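PDB 4AE5: signal transduction protein TRAP from Staphylococcus aureus, which probably acts as a phosphorylation-dependent signalling protein that activates the agr system and RNAIII synthesis, raising toxin expression and biofilm formation. Local coordinates for residues Pro50-Glu54 / Leu106-Lys110; Leu4-Tyr8 / Thr45-Ser49. All blocks are in the same frame, centred on the assembly; numbering follows the deposited sequence.

Contact 1 of 2, residues Pro50-Glu54 / Leu106-Lys110; sequences PSIYE and LRPAK
Ile52 O is gripped by two donors. Ala109 N reaches it at 3.0 Å in a nearly straight bond (173°), but from above the carbonyl plane. A water also donates to Ile52 O and accepts from Lys110 N at 3.0 Å, so it bridges the two segments just past the end of strand 100-108. There Ala109 CB also packs against Ile52 CB. Further along, Glu54 and Arg107 form a hydrogen-bonded antiparallel pair. Glu54 N gives to Arg107 O at 2.8 Å, and Arg107 N returns a bond to Glu54 O. Tyr53 and Pro108 make the adjoining non-hydrogen-bonded pair. These residues lie on strands 51-59 and 100-108, neighbours in the closed antiparallel barrel.

On one face of the sheet, Glu54 and Arg107 run side by side and point the same way. Glu54 OE2 meets Arg107 NH1 at 3.1 Å in a salt bridge. It lies at the guanidinium edge, with the carboxylate plane turned 71° from the guanidinium. Arg107 bends at chi3 (-69°), which helps to bring NH1 back to Glu54. Its NH2 makes a second salt bridge, to Glu84 of helix 80-88.

On the other face lies Tyr53. Its CD2 meets Pro108 CA obliquely at 3.5 Å, and CE2 touches Pro108 CB. Leu106 CB packs against Tyr53 CB at 3.7 Å.

The guanidinium between two carboxylates should stay charged, and it joins the strand pair to helix 80-88.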
ATOM      1  N   PRO A  50      13.797   3.789  -5.511  1.00 32.42           N
ATOM      2  CA  PRO A  50      12.521   3.164  -5.073  1.00 30.56           C
ATOM      3  C   PRO A  50      11.371   3.722  -5.957  1.00 28.89           C
ATOM      4  O   PRO A  50      11.569   4.629  -6.757  1.00 29.04           O
ATOM      5  CB  PRO A  50      12.369   3.674  -3.642  1.00 26.79           C
ATOM      6  CG  PRO A  50      13.112   4.983  -3.660  1.00 28.32           C
ATOM      7  CD  PRO A  50      14.366   4.629  -4.440  1.00 31.25           C
ATOM      8  N   SER A  51      10.178   3.167  -5.777  1.00 28.17           N
ATOM      9  CA  SER A  51       8.958   3.674  -6.387  1.00 29.54           C
ATOM     10  C   SER A  51       8.532   4.682  -5.360  1.00 28.77           C
ATOM     11  O   SER A  51       8.417   4.294  -4.192  1.00 25.31           O
ATOM     12  CB  SER A  51       7.916   2.563  -6.412  1.00 31.99           C
ATOM     13  OG  SER A  51       8.289   1.545  -7.338  1.00 35.91           O
ATOM     14  N   ILE A  52       8.298   5.935  -5.757  1.00 25.18           N
ATOM     15  CA  ILE A  52       7.970   6.972  -4.772  1.00 24.55           C
ATOM     16  C   ILE A  52       6.479   7.338  -4.851  1.00 24.98           C
ATOM     17  O   ILE A  52       5.960   7.448  -5.981  1.00 24.93           O
ATOM     18  CB  ILE A  52       8.819   8.257  -5.026  1.00 24.28           C
ATOM     19  CG1 ILE A  52      10.309   7.974  -4.825  1.00 26.01           C
ATOM     20  CG2 ILE A  52       8.487   9.322  -4.030  1.00 23.41           C
ATOM     21  CD1 ILE A  52      11.247   8.966  -5.513  1.00 26.11           C
ATOM     22  N   TYR A  53       5.832   7.595  -3.693  1.00 25.10           N
ATOM     23  CA  TYR A  53       4.405   8.044  -3.574  1.00 23.85           C
ATOM     24  C   TYR A  53       4.273   9.119  -2.514  1.00 27.47           C
ATOM     25  O   TYR A  53       4.980   9.046  -1.481  1.00 27.76           O
ATOM     26  CB  TYR A  53       3.494   6.884  -3.163  1.00 23.35           C
ATOM     27  CG  TYR A  53       3.523   5.794  -4.127  1.00 22.82           C
ATOM     28  CD1 TYR A  53       4.516   4.854  -4.043  1.00 23.83           C
ATOM     29  CD2 TYR A  53       2.534   5.675  -5.107  1.00 22.49           C
ATOM     30  CE1 TYR A  53       4.609   3.862  -4.960  1.00 28.38           C
ATOM     31  CE2 TYR A  53       2.610   4.667  -6.058  1.00 28.09           C
ATOM     32  CZ  TYR A  53       3.651   3.767  -5.961  1.00 28.30           C
ATOM     33  OH  TYR A  53       3.770   2.692  -6.787  1.00 32.57           O
ATOM     34  N   GLU A  54       3.402  10.115  -2.749  1.00 26.80           N
ATOM     35  CA  GLU A  54       2.960  10.991  -1.677  1.00 27.29           C
ATOM     36  C   GLU A  54       1.842  10.308  -0.903  1.00 25.52           C
ATOM     37  O   GLU A  54       0.983   9.654  -1.518  1.00 23.09           O
ATOM     38  CB  GLU A  54       2.383  12.263  -2.245  1.00 32.04           C
ATOM     39  CG  GLU A  54       3.370  13.287  -2.742  1.00 43.35           C
ATOM     40  CD  GLU A  54       2.680  14.633  -2.942  1.00 47.90           C
ATOM     41  OE1 GLU A  54       2.087  15.151  -1.960  1.00 48.93           O
ATOM     42  OE2 GLU A  54       2.683  15.143  -4.080  1.00 50.86           O
ATOM     43  N   LEU A 106      -2.148   6.399  -1.787  1.00 17.40           N
ATOM     44  CA  LEU A 106      -0.781   6.798  -2.256  1.00 17.86           C
ATOM     45  C   LEU A 106      -0.833   7.337  -3.669  1.00 18.92           C
ATOM     46  O   LEU A 106      -1.318   6.639  -4.600  1.00 16.81           O
ATOM     47  CB  LEU A 106       0.182   5.610  -2.226  1.00 18.21           C
ATOM     48  CG  LEU A 106       0.282   4.955  -0.830  1.00 17.29           C
ATOM     49  CD1 LEU A 106       1.137   3.669  -0.885  1.00 17.76           C
ATOM     50  CD2 LEU A 106       0.895   5.953   0.178  1.00 16.98           C
ATOM     51  N   ARG A 107      -0.402   8.596  -3.823  1.00 19.26           N
ATOM     52  CA  ARG A 107      -0.348   9.266  -5.142  1.00 20.52           C
ATOM     53  C   ARG A 107       1.056   9.118  -5.756  1.00 20.51           C
ATOM     54  O   ARG A 107       2.056   9.567  -5.171  1.00 22.32           O
ATOM     55  CB  ARG A 107      -0.648  10.773  -5.021  1.00 21.59           C
ATOM     56  CG  ARG A 107      -0.488  11.485  -6.378  1.00 25.18           C
ATOM     57  CD  ARG A 107      -0.268  12.980  -6.210  1.00 26.29           C
ATOM     58  NE  ARG A 107      -1.481  13.618  -5.720  1.00 30.30           N
ATOM     59  CZ  ARG A 107      -1.528  14.483  -4.708  1.00 33.18           C
ATOM     60  NH1 ARG A 107      -0.406  14.850  -4.073  1.00 39.94           N
ATOM     61  NH2 ARG A 107      -2.684  15.030  -4.357  1.00 33.77           N
ATOM     62  N   PRO A 108       1.149   8.555  -6.956  1.00 21.62           N
ATOM     63  CA  PRO A 108       2.507   8.296  -7.455  1.00 22.05           C
ATOM     64  C   PRO A 108       3.261   9.553  -7.836  1.00 23.89           C
ATOM     65  O   PRO A 108       2.651  10.518  -8.352  1.00 23.68           O
ATOM     66  CB  PRO A 108       2.283   7.418  -8.699  1.00 22.56           C
ATOM     67  CG  PRO A 108       0.871   7.712  -9.149  1.00 24.79           C
ATOM     68  CD  PRO A 108       0.092   8.234  -7.944  1.00 22.59           C
ATOM     69  N   ALA A 109       4.572   9.559  -7.591  1.00 24.41           N
ATOM     70  CA  ALA A 109       5.463  10.659  -8.067  1.00 26.37           C
ATOM     71  C   ALA A 109       5.596  10.610  -9.609  1.00 27.62           C
ATOM     72  O   ALA A 109       5.603  11.647 -10.308  1.00 30.68           O
ATOM     73  CB  ALA A 109       6.831  10.522  -7.385  1.00 25.02           C
ATOM     74  N   LYS A 110       5.673   9.411 -10.166  1.00 27.88           N
ATOM     75  CA  LYS A 110       5.701   9.279 -11.622  1.00 32.18           C
ATOM     76  C   LYS A 110       4.581   8.429 -12.196  1.00 29.76           C
ATOM     77  O   LYS A 110       4.275   7.319 -11.702  1.00 29.29           O
ATOM     78  CB  LYS A 110       7.082   8.782 -12.095  1.00 34.40           C
TER
HETATM   79  O   HOH W   1       5.822   6.818  -8.712  1.00 37.07           O

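Contact 2 of 2, residues Leu4-Tyr8 / Thr45-Ser49; sequences LYTSY and TVLKS. With FMT (formic acid), chain E.
Tyr5 carries the CH-pi part of this contact. Thr45 CB stands over one face of the ring, 3.6 Å from its centroid and 11° off the normal. Thr45 CG2 lies over the same face near the CD2 side, 3.5 Å from Tyr5 CD2. With OG1 anti to the backbone N (chi1 179°), OG1 lies on the side of Leu47 N, while CB and CG2 face the ring.

Leu47 supplies van der Waals contacts. Its CD1 makes an apolar contact with Tyr5 CB at 4.0 Å and also approaches Tyr5 O. The leucine thus spans from Tyr5 to Ser7, whose OG lies 3.4 Å from Leu47 CB.

The 45-49 segment is a loop between strands 35-41 and 51-59, laid across the side of strand 3-9 that bears Tyr5 and Ser7. No hydrogen bond joins the two segments. The barrel itself supplies the backbone bonds of this strand: Tyr5 pairs with Glu39 and Thr6 with Ser51.

Polar bonds shape the loop instead. Leu47 N gives to Thr45 OG1 at 3.1 Å in a nearly straight bond (166°), making an ST turn. Glu39 also binds Thr45 OG1, and it takes a bond from Val46 N.

Formic acid, probably from the crystallisation liquor, is held by the strand alone of the two segments. Tyr8 OH donates to its O2 at 2.8 Å, and O2 lies in the plane of the Tyr8 ring, at its edge. Lys115, Tyr117 and Arg160 also bind the formic acid.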
ATOM      1  N   LEU A   4       6.048   7.721   0.685  1.00 21.74           N
ATOM      2  CA  LEU A   4       6.373   6.327   0.896  1.00 22.32           C
ATOM      3  C   LEU A   4       7.251   5.834  -0.239  1.00 21.25           C
ATOM      4  O   LEU A   4       6.913   6.046  -1.422  1.00 21.33           O
ATOM      5  CB  LEU A   4       5.096   5.494   1.027  1.00 23.65           C
ATOM      6  CG  LEU A   4       5.243   4.064   1.545  1.00 23.91           C
ATOM      7  CD1 LEU A   4       3.994   3.700   2.358  1.00 27.65           C
ATOM      8  CD2 LEU A   4       5.452   3.125   0.364  1.00 23.70           C
ATOM      9  N   TYR A   5       8.341   5.137   0.147  1.00 20.10           N
ATOM     10  CA  TYR A   5       9.331   4.597  -0.776  1.00 20.93           C
ATOM     11  C   TYR A   5       9.269   3.063  -0.715  1.00 21.51           C
ATOM     12  O   TYR A   5       9.388   2.519   0.382  1.00 20.92           O
ATOM     13  CB  TYR A   5      10.688   5.075  -0.305  1.00 21.25           C
ATOM     14  CG  TYR A   5      10.802   6.607  -0.270  1.00 22.30           C
ATOM     15  CD1 TYR A   5      10.392   7.336   0.855  1.00 23.03           C
ATOM     16  CD2 TYR A   5      11.301   7.314  -1.365  1.00 23.95           C
ATOM     17  CE1 TYR A   5      10.499   8.718   0.895  1.00 24.57           C
ATOM     18  CE2 TYR A   5      11.435   8.717  -1.333  1.00 25.15           C
ATOM     19  CZ  TYR A   5      11.048   9.399  -0.202  1.00 25.73           C
ATOM     20  OH  TYR A   5      11.113  10.766  -0.169  1.00 28.40           O
ATOM     21  N   THR A   6       9.117   2.386  -1.867  1.00 22.58           N
ATOM     22  CA  THR A   6       9.010   0.909  -1.912  1.00 22.17           C
ATOM     23  C   THR A   6      10.140   0.409  -2.820  1.00 24.08           C
ATOM     24  O   THR A   6      10.346   0.991  -3.893  1.00 26.12           O
ATOM     25  CB  THR A   6       7.652   0.449  -2.440  1.00 21.52           C
ATOM     26  OG1 THR A   6       6.619   1.073  -1.645  1.00 23.64           O
ATOM     27  CG2 THR A   6       7.531  -1.094  -2.299  1.00 25.53           C
ATOM     28  N   SER A   7      10.881  -0.598  -2.357  1.00 22.92           N
ATOM     29  CA  SER A   7      11.911  -1.294  -3.149  1.00 24.54           C
ATOM     30  C   SER A   7      11.632  -2.803  -3.170  1.00 24.16           C
ATOM     31  O   SER A   7      11.041  -3.331  -2.245  1.00 23.82           O
ATOM     32  CB  SER A   7      13.323  -1.056  -2.565  1.00 25.42           C
ATOM     33  OG  SER A   7      13.789   0.269  -2.802  1.00 26.68           O
ATOM     34  N   TYR A   8      12.078  -3.459  -4.238  1.00 22.47           N
ATOM     35  CA  TYR A   8      11.882  -4.881  -4.504  1.00 24.25           C
ATOM     36  C   TYR A   8      13.256  -5.520  -4.708  1.00 25.90           C
ATOM     37  O   TYR A   8      14.186  -4.873  -5.214  1.00 25.54           O
ATOM     38  CB  TYR A   8      11.048  -5.051  -5.797  1.00 23.79           C
ATOM     39  CG  TYR A   8       9.736  -4.307  -5.714  1.00 25.21           C
ATOM     40  CD1 TYR A   8       8.677  -4.829  -4.995  1.00 24.25           C
ATOM     41  CD2 TYR A   8       9.585  -3.040  -6.294  1.00 24.88           C
ATOM     42  CE1 TYR A   8       7.474  -4.169  -4.900  1.00 22.69           C
ATOM     43  CE2 TYR A   8       8.368  -2.359  -6.186  1.00 26.43           C
ATOM     44  CZ  TYR A   8       7.314  -2.923  -5.493  1.00 23.72           C
ATOM     45  OH  TYR A   8       6.089  -2.252  -5.350  1.00 20.92           O
ATOM     46  N   THR A  45      15.140   9.102   2.053  1.00 30.65           N
ATOM     47  CA  THR A  45      15.060   7.630   2.117  1.00 31.39           C
ATOM     48  C   THR A  45      16.478   7.013   1.957  1.00 33.85           C
ATOM     49  O   THR A  45      17.388   7.628   1.346  1.00 34.74           O
ATOM     50  CB  THR A  45      14.106   7.034   1.038  1.00 30.23           C
ATOM     51  OG1 THR A  45      14.111   5.611   1.177  1.00 29.62           O
ATOM     52  CG2 THR A  45      14.601   7.344  -0.345  1.00 32.59           C
ATOM     53  N   VAL A  46      16.669   5.820   2.512  1.00 33.24           N
ATOM     54  CA  VAL A  46      17.896   5.047   2.267  1.00 33.75           C
ATOM     55  C   VAL A  46      17.789   4.031   1.106  1.00 35.66           C
ATOM     56  O   VAL A  46      18.732   3.288   0.824  1.00 36.86           O
ATOM     57  CB  VAL A  46      18.396   4.342   3.555  1.00 32.84           C
ATOM     58  CG1 VAL A  46      18.921   5.380   4.546  1.00 32.74           C
ATOM     59  CG2 VAL A  46      17.296   3.457   4.164  1.00 29.65           C
ATOM     60  N   LEU A  47      16.648   4.010   0.424  1.00 34.04           N
ATOM     61  CA  LEU A  47      16.430   3.061  -0.669  1.00 33.32           C
ATOM     62  C   LEU A  47      16.951   3.675  -1.956  1.00 35.10           C
ATOM     63  O   LEU A  47      16.911   4.895  -2.086  1.00 37.19           O
ATOM     64  CB  LEU A  47      14.947   2.750  -0.768  1.00 31.15           C
ATOM     65  CG  LEU A  47      14.393   2.072   0.482  1.00 30.85           C
ATOM     66  CD1 LEU A  47      12.890   1.839   0.320  1.00 30.39           C
ATOM     67  CD2 LEU A  47      15.145   0.761   0.691  1.00 32.01           C
ATOM     68  N   LYS A  48      17.485   2.875  -2.884  1.00 37.37           N
ATOM     69  CA  LYS A  48      18.034   3.406  -4.163  1.00 42.39           C
ATOM     70  C   LYS A  48      17.100   3.116  -5.358  1.00 41.47           C
ATOM     71  O   LYS A  48      16.601   2.003  -5.512  1.00 42.56           O
ATOM     72  CB  LYS A  48      19.468   2.893  -4.451  1.00 43.46           C
ATOM     73  CG  LYS A  48      20.383   2.872  -3.227  1.00 46.45           C
ATOM     74  CD  LYS A  48      21.779   3.426  -3.524  1.00 52.06           C
ATOM     75  CE  LYS A  48      22.701   2.450  -4.266  1.00 53.65           C
ATOM     76  NZ  LYS A  48      23.745   1.847  -3.381  1.00 55.66           N
ATOM     77  N   SER A  49      16.834   4.119  -6.188  1.00 42.06           N
ATOM     78  CA  SER A  49      15.699   4.001  -7.136  1.00 41.49           C
ATOM     79  C   SER A  49      14.325   3.373  -6.694  1.00 37.22           C
ATOM     80  O   SER A  49      13.717   2.598  -7.427  1.00 36.88           O
TER
HETATM   81  C   FMT E1000       3.856  -3.380  -2.954  1.00 36.30           C
HETATM   82  O1  FMT E1000       3.919  -2.138  -2.793  1.00 39.57           O
HETATM   83  O2  FMT E1000       4.226  -3.884  -4.153  1.00 33.86           O

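Overall arrangement
From the N terminus, strand 3-9 comes first. Contact 2 closes the first loop when residues 45-49, after strand 35-41, return to cover it. The intervening chain holds helix 11-20 and strands 27-30 and 35-41. Contact 1 opens at once with Pro50 and closes at 106-110, enclosing strand 67-73 and helix 80-88. The two loops follow in series; they neither nest nor cross. Their centres lie about 10 Å apart, on the same side of the chain's centre. Strand 51-59 connects them, lying between 3-9 and 100-108 in the barrel. Probable hydrogen bonds from Leu4 N to Tyr53 O and from Ser51 N to Thr6 O join the contacts directly.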